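Local atomic coordinates of erythrocyte binding antigen 140 (Plasmodium falciparum, PDB entry 4GF2), a protein that probably binds a receptor on the host erythrocyte surface during invasion, through a region made of two Duffy-binding-like domains. Residues Gln478-Phe483 against Asp541-Asp546. The protein carries 3 engineered substitutions. Sequence-based numbering, arbitrary orientation.
Sequences QFLRWF and DKYTKD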
loop_
_atom_site.group_PDB
_atom_site.type_symbol
_atom_site.label_atom_id
_atom_site.label_comp_id
_atom_site.label_asym_id
_atom_site.label_seq_id
_atom_site.Cartn_x
_atom_site.Cartn_y
_atom_site.Cartn_z
ATOM N N GLN A 478 -4.876 -8.065 28.128
ATOM C CA GLN A 478 -4.138 -6.828 28.333
ATOM C C GLN A 478 -3.960 -6.497 29.817
ATOM O O GLN A 478 -2.846 -6.247 30.269
ATOM C CB GLN A 478 -4.859 -5.685 27.620
ATOM C CG GLN A 478 -4.102 -4.379 27.603
ATOM C CD GLN A 478 -4.777 -3.350 26.727
ATOM O OE1 GLN A 478 -5.992 -3.165 26.796
ATOM N NE2 GLN A 478 -3.999 -2.686 25.879
ATOM N N PHE A 479 -5.056 -6.497 30.569
ATOM C CA PHE A 479 -4.998 -6.157 31.987
ATOM C C PHE A 479 -3.966 -6.990 32.738
ATOM O O PHE A 479 -3.251 -6.477 33.599
ATOM C CB PHE A 479 -6.357 -6.350 32.652
ATOM C CG PHE A 479 -6.287 -6.366 34.148
ATOM C CD1 PHE A 479 -6.043 -5.201 34.854
ATOM C CD2 PHE A 479 -6.451 -7.548 34.851
ATOM C CE1 PHE A 479 -5.974 -5.213 36.232
ATOM C CE2 PHE A 479 -6.384 -7.566 36.229
ATOM C CZ PHE A 479 -6.144 -6.398 36.920
ATOM N N LEU A 480 -3.905 -8.279 32.421
ATOM C CA LEU A 480 -2.953 -9.174 33.065
ATOM C C LEU A 480 -1.523 -8.758 32.733
ATOM O O LEU A 480 -0.637 -8.818 33.586
ATOM C CB LEU A 480 -3.203 -10.624 32.642
ATOM C CG LEU A 480 -4.501 -11.252 33.159
ATOM C CD1 LEU A 480 -4.714 -12.636 32.561
ATOM C CD2 LEU A 480 -4.493 -11.329 34.676
ATOM N N ARG A 481 -1.303 -8.328 31.495
ATOM C CA ARG A 481 0.015 -7.863 31.089
ATOM C C ARG A 481 0.364 -6.587 31.837
ATOM O O ARG A 481 1.505 -6.396 32.256
ATOM C CB ARG A 481 0.060 -7.609 29.585
ATOM C CG ARG A 481 -0.346 -8.805 28.742
ATOM C CD ARG A 481 0.049 -8.613 27.289
ATOM N NE ARG A 481 -0.259 -7.271 26.795
ATOM C CZ ARG A 481 -1.351 -6.937 26.111
ATOM N NH1 ARG A 481 -2.279 -7.843 25.823
ATOM N NH2 ARG A 481 -1.515 -5.683 25.710
ATOM N N TRP A 482 -0.627 -5.718 32.008
ATOM C CA TRP A 482 -0.415 -4.439 32.671
ATOM C C TRP A 482 -0.168 -4.630 34.155
ATOM O O TRP A 482 0.712 -3.994 34.729
ATOM C CB TRP A 482 -1.617 -3.519 32.455
ATOM C CG TRP A 482 -1.727 -3.032 31.057
ATOM C CD1 TRP A 482 -0.858 -3.280 30.031
ATOM C CD2 TRP A 482 -2.762 -2.204 30.516
ATOM N NE1 TRP A 482 -1.290 -2.658 28.886
ATOM C CE2 TRP A 482 -2.456 -1.992 29.158
ATOM C CE3 TRP A 482 -3.916 -1.623 31.049
ATOM C CZ2 TRP A 482 -3.266 -1.227 28.327
ATOM C CZ3 TRP A 482 -4.716 -0.864 30.221
ATOM C CH2 TRP A 482 -4.388 -0.671 28.876
ATOM N N PHE A 483 -0.956 -5.505 34.770
ATOM C CA PHE A 483 -0.833 -5.789 36.193
ATOM C C PHE A 483 0.609 -6.162 36.533
ATOM O O PHE A 483 1.194 -5.628 37.476
ATOM C CB PHE A 483 -1.773 -6.934 36.581
ATOM C CG PHE A 483 -1.906 -7.145 38.068
ATOM C CD1 PHE A 483 -1.454 -6.196 38.971
ATOM C CD2 PHE A 483 -2.483 -8.302 38.560
ATOM C CE1 PHE A 483 -1.581 -6.399 40.333
ATOM C CE2 PHE A 483 -2.611 -8.509 39.920
ATOM C CZ PHE A 483 -2.158 -7.556 40.807
ATOM N N ASP A 541 -8.541 -6.176 43.071
ATOM C CA ASP A 541 -9.980 -6.388 43.130
ATOM C C ASP A 541 -10.488 -6.914 41.796
ATOM O O ASP A 541 -11.297 -7.839 41.751
ATOM C CB ASP A 541 -10.691 -5.083 43.488
ATOM C CG ASP A 541 -12.160 -5.285 43.796
ATOM O OD1 ASP A 541 -12.497 -6.266 44.493
ATOM O OD2 ASP A 541 -12.979 -4.458 43.342
ATOM N N LYS A 542 -10.006 -6.323 40.707
ATOM C CA LYS A 542 -10.417 -6.740 39.372
ATOM C C LYS A 542 -9.900 -8.137 39.066
ATOM O O LYS A 542 -10.637 -8.983 38.559
ATOM C CB LYS A 542 -9.907 -5.756 38.316
ATOM C CG LYS A 542 -10.144 -6.221 36.885
ATOM C CD LYS A 542 -9.693 -5.184 35.872
ATOM C CE LYS A 542 -9.708 -5.747 34.459
ATOM N NZ LYS A 542 -11.073 -6.153 34.019
ATOM N N TYR A 543 -8.630 -8.372 39.371
ATOM C CA TYR A 543 -8.017 -9.669 39.136
ATOM C C TYR A 543 -8.821 -10.753 39.844
ATOM O O TYR A 543 -9.052 -11.827 39.293
ATOM C CB TYR A 543 -6.573 -9.669 39.638
ATOM C CG TYR A 543 -5.896 -11.017 39.559
ATOM C CD1 TYR A 543 -6.051 -11.956 40.573
ATOM C CD2 TYR A 543 -5.097 -11.353 38.473
ATOM C CE1 TYR A 543 -5.433 -13.190 40.507
ATOM C CE2 TYR A 543 -4.473 -12.583 38.397
ATOM C CZ TYR A 543 -4.644 -13.499 39.418
ATOM O OH TYR A 543 -4.027 -14.726 39.348
ATOM N N THR A 544 -9.254 -10.455 41.063
ATOM C CA THR A 544 -9.997 -11.411 41.875
ATOM C C THR A 544 -11.417 -11.610 41.351
ATOM O O THR A 544 -11.859 -12.740 41.142
ATOM C CB THR A 544 -10.079 -10.945 43.336
ATOM O OG1 THR A 544 -8.758 -10.782 43.863
ATOM C CG2 THR A 544 -10.836 -11.960 44.179
ATOM N N LYS A 545 -12.129 -10.506 41.149
ATOM C CA LYS A 545 -13.499 -10.563 40.656
ATOM C C LYS A 545 -13.566 -11.216 39.280
ATOM O O LYS A 545 -14.465 -12.013 39.012
ATOM C CB LYS A 545 -14.108 -9.159 40.609
ATOM C CG LYS A 545 -14.436 -8.594 41.982
ATOM C CD LYS A 545 -14.963 -7.172 41.899
ATOM C CE LYS A 545 -15.414 -6.673 43.262
ATOM N NZ LYS A 545 -15.727 -5.218 43.258
ATOM N N ASP A 546 -12.617 -10.878 38.409
ATOM C CA ASP A 546 -12.571 -11.467 37.074
ATOM C C ASP A 546 -12.251 -12.956 37.162
ATOM O O ASP A 546 -12.895 -13.777 36.505
ATOM C CB ASP A 546 -11.538 -10.762 36.188
ATOM C CG ASP A 546 -12.020 -9.411 35.676
ATOM O OD1 ASP A 546 -13.210 -9.081 35.866
ATOM O OD2 ASP A 546 -11.206 -8.682 35.065
#
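Two long helices of the second Duffy-binding-like region pack here in a roughly antiparallel sense, Phe479, Leu480 and Phe483 meeting Lys542 and Tyr543; the short segments' axes run at 142° and come within 11.3 Å. The Lys542 chain runs over one face of the Phe479 ring, the two side chains passing in opposite directions: its CD stands 3.7 Å from the ring centroid of Phe479 and only 9° off the normal, a CH-pi contact, while its CE reaches Phe479 CG at 3.5 Å. The aliphatic chain, extended until it bends at chi4 (62°), thus does the covering; Lys542 NZ, too far from the ring for more than a weak cation-pi attraction, instead forms a salt bridge within its own helix, to the syn lone pair of Asp546 OD2 (2.7 Å). The edge of the same ring meets the backbone of the partner helix, with Phe479 CE2 3.9 Å from Tyr543 CA. Tyr543 crosses Leu480 and Phe483 each at about a right angle, and its CD2 is the atom both touch: 3.8 Å from Leu480 CD2, a methyl near the plane of the Tyr543 ring, and 4.0 Å from Phe483 CD2; the Phe483 and Tyr543 rings meet obliquely. Beyond this apolar seam, Tyr543 OH hydrogen-bonds Lys561 O, and helix 563-570 packs against both Phe483 and Tyr543, joining helices 478-508 and 518-548.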